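Local coordinates for protein beta-xylanase (Caldicellulosiruptor kristjanssonii, PDB 7NWN) that probably binds plant cell-wall carbohydrates through a family 9 carbohydrate-binding module of a thermostable modular xylanase-glucuronoyl esterase, at residues Q90-E95 and V168-S173. Residues are numbered along the deposited sequence; the frame is centred on the assembly and turned at random.
Sequences QQDSVE and VNEADS. With CA (calcium ion), chain Q.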
loop_
_atom_site.group_PDB
_atom_site.type_symbol
_atom_site.label_atom_id
_atom_site.label_comp_id
_atom_site.label_asym_id
_atom_site.label_seq_id
_atom_site.Cartn_x
_atom_site.Cartn_y
_atom_site.Cartn_z
ATOM N N GLN A 90 0.020 0.257 16.698
ATOM C CA GLN A 90 0.248 -0.885 17.594
ATOM C C GLN A 90 -0.772 -2.014 17.365
ATOM O O GLN A 90 -0.918 -2.903 18.204
ATOM C CB GLN A 90 0.300 -0.428 19.059
ATOM C CG GLN A 90 1.483 0.500 19.326
ATOM C CD GLN A 90 2.346 -0.028 20.448
ATOM O OE1 GLN A 90 2.901 -1.130 20.404
ATOM N NE2 GLN A 90 2.395 0.749 21.514
ATOM N N GLN A 91 -1.509 -1.961 16.245
ATOM C CA GLN A 91 -2.405 -3.032 15.814
ATOM C C GLN A 91 -1.828 -3.661 14.547
ATOM O O GLN A 91 -1.141 -2.996 13.760
ATOM C CB GLN A 91 -3.795 -2.460 15.535
ATOM C CG GLN A 91 -4.311 -1.509 16.614
ATOM C CD GLN A 91 -5.543 -0.750 16.175
ATOM O OE1 GLN A 91 -5.958 -0.812 15.022
ATOM N NE2 GLN A 91 -6.158 -0.003 17.092
ATOM N N ASP A 92 -2.198 -4.915 14.299
ATOM C CA ASP A 92 -1.792 -5.549 13.057
ATOM C C ASP A 92 -2.457 -4.778 11.901
ATOM O O ASP A 92 -3.666 -4.684 11.870
ATOM C CB ASP A 92 -2.272 -6.991 13.028
ATOM C CG ASP A 92 -1.371 -7.944 13.811
ATOM O OD1 ASP A 92 -0.151 -7.952 13.581
ATOM O OD2 ASP A 92 -1.895 -8.661 14.642
ATOM N N SER A 93 -1.652 -4.204 11.009
ATOM C CA SER A 93 -2.122 -3.171 10.103
ATOM C C SER A 93 -1.093 -3.046 8.987
ATOM O O SER A 93 0.030 -3.547 9.121
ATOM C CB SER A 93 -2.370 -1.848 10.839
ATOM O OG SER A 93 -1.204 -1.422 11.493
ATOM N N VAL A 94 -1.516 -2.463 7.864
ATOM C CA VAL A 94 -0.569 -2.126 6.818
ATOM C C VAL A 94 -0.593 -0.600 6.626
ATOM O O VAL A 94 -1.600 0.026 6.875
ATOM C CB VAL A 94 -0.830 -2.871 5.488
ATOM C CG1 VAL A 94 -0.874 -4.388 5.637
ATOM C CG2 VAL A 94 -2.035 -2.351 4.774
ATOM N N GLU A 95 0.526 -0.011 6.192
ATOM C CA GLU A 95 0.571 1.432 5.965
ATOM C C GLU A 95 1.108 1.663 4.555
ATOM O O GLU A 95 1.965 0.907 4.073
ATOM C CB GLU A 95 1.579 2.061 6.920
ATOM C CG GLU A 95 1.181 1.916 8.388
ATOM C CD GLU A 95 2.057 2.624 9.385
ATOM O OE1 GLU A 95 2.980 3.368 8.964
ATOM O OE2 GLU A 95 1.833 2.436 10.589
ATOM N N VAL A 168 4.226 -3.116 7.093
ATOM C CA VAL A 168 3.330 -3.917 7.901
ATOM C C VAL A 168 3.735 -3.696 9.351
ATOM O O VAL A 168 4.906 -3.834 9.672
ATOM C CB VAL A 168 3.509 -5.396 7.539
ATOM C CG1 VAL A 168 2.763 -6.348 8.488
ATOM C CG2 VAL A 168 3.143 -5.645 6.076
ATOM N N ASN A 169 2.758 -3.433 10.202
ATOM C CA ASN A 169 2.915 -3.468 11.656
ATOM C C ASN A 169 2.424 -4.830 12.159
ATOM O O ASN A 169 1.272 -5.210 11.898
ATOM C CB ASN A 169 2.041 -2.391 12.266
ATOM C CG ASN A 169 2.455 -1.015 11.751
ATOM O OD1 ASN A 169 3.653 -0.706 11.670
ATOM N ND2 ASN A 169 1.479 -0.170 11.447
ATOM N N GLU A 170 3.315 -5.556 12.843
ATOM C CA GLU A 170 2.959 -6.814 13.459
ATOM C C GLU A 170 2.808 -6.663 14.966
ATOM O O GLU A 170 3.782 -6.317 15.643
ATOM C CB GLU A 170 3.988 -7.917 13.283
ATOM C CG GLU A 170 3.350 -9.172 13.936
ATOM C CD GLU A 170 4.376 -10.198 14.301
ATOM O OE1 GLU A 170 5.550 -10.084 13.809
ATOM O OE2 GLU A 170 4.003 -11.086 15.058
ATOM N N ALA A 171 1.597 -6.952 15.457
ATOM C CA ALA A 171 1.286 -6.915 16.879
ATOM C C ALA A 171 1.161 -8.341 17.401
ATOM O O ALA A 171 0.788 -9.210 16.633
ATOM C CB ALA A 171 0.019 -6.164 17.162
ATOM N N ASP A 172 1.368 -8.564 18.709
ATOM C CA ASP A 172 1.236 -9.920 19.256
ATOM C C ASP A 172 0.080 -9.964 20.256
ATOM O O ASP A 172 -0.642 -8.967 20.412
ATOM C CB ASP A 172 2.578 -10.424 19.801
ATOM C CG ASP A 172 2.999 -9.751 21.111
ATOM O OD1 ASP A 172 2.276 -8.824 21.632
ATOM O OD2 ASP A 172 4.056 -10.153 21.600
ATOM N N SER A 173 -0.069 -11.099 20.974
ATOM C CA SER A 173 -1.207 -11.233 21.872
ATOM C C SER A 173 -1.081 -10.338 23.101
ATOM O O SER A 173 -2.055 -10.200 23.837
ATOM C CB SER A 173 -1.455 -12.661 22.269
ATOM O OG SER A 173 -0.297 -13.207 22.849
HETATM CA CA CA Q . 0.105 -10.280 14.633
HETATM O O HOH W 1 1.791 -11.985 15.611
#
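Ser93 and Asn169 form a hydrogen-bonded antiparallel pair between strands that run at 158° to each other, Asn169 N reaching Ser93 O at 2.9 Å and Ser93 N returning a longer bond to Asn169 O. On the same face of the sheet, the Asn169 amide spends both hydrogens of ND2 on residues 90-95. One goes to Ser93 OG at 3.0 Å, the other to Glu95 OE2 at 2.8 Å, and both acceptors lie in the amide plane, which, while Gln167 NE2 donates to OD1, fixes the rotation of the group. Ser93 OG accepts its bond while giving its own proton to Gln91 O, which probably polarises the hydroxyl in the same direction; with chi1 at 57°, OG sits between the backbone N and the carbonyl carbon and meets Gln91 O from above the carbonyl plane. The Glu95 carboxylate is turned 74° from the amide and is met from above its plane. Arg116 forms a salt bridge to the same OE2 and His114 bonds OE1, so both oxygens have partners and the carboxylate probably stays ionised. On the opposite face, Val94 and Val168 make a non-hydrogen-bonded pair, with Val94 CG1 and Val168 CG2 4.2 Å apart. These are neighbouring strands in one sheet of the beta-sandwich expected of a family 9 carbohydrate-binding module, and where they part a calcium ion bridges them. Asp92 chelates it with both carboxylate oxygens, and Ala171 O binds it at 2.4 Å; Asp78 and Val80 complete the protein ligands. Ala171 N donates a nearly straight bond to Asp92 OD1 from above the carboxylate plane, while Asn82 N bonds OD2, so backbone donors orient the chelating group. Glu170 extends alongside the site, and its OE2 accepts a hydrogen bond from the calcium-bound water.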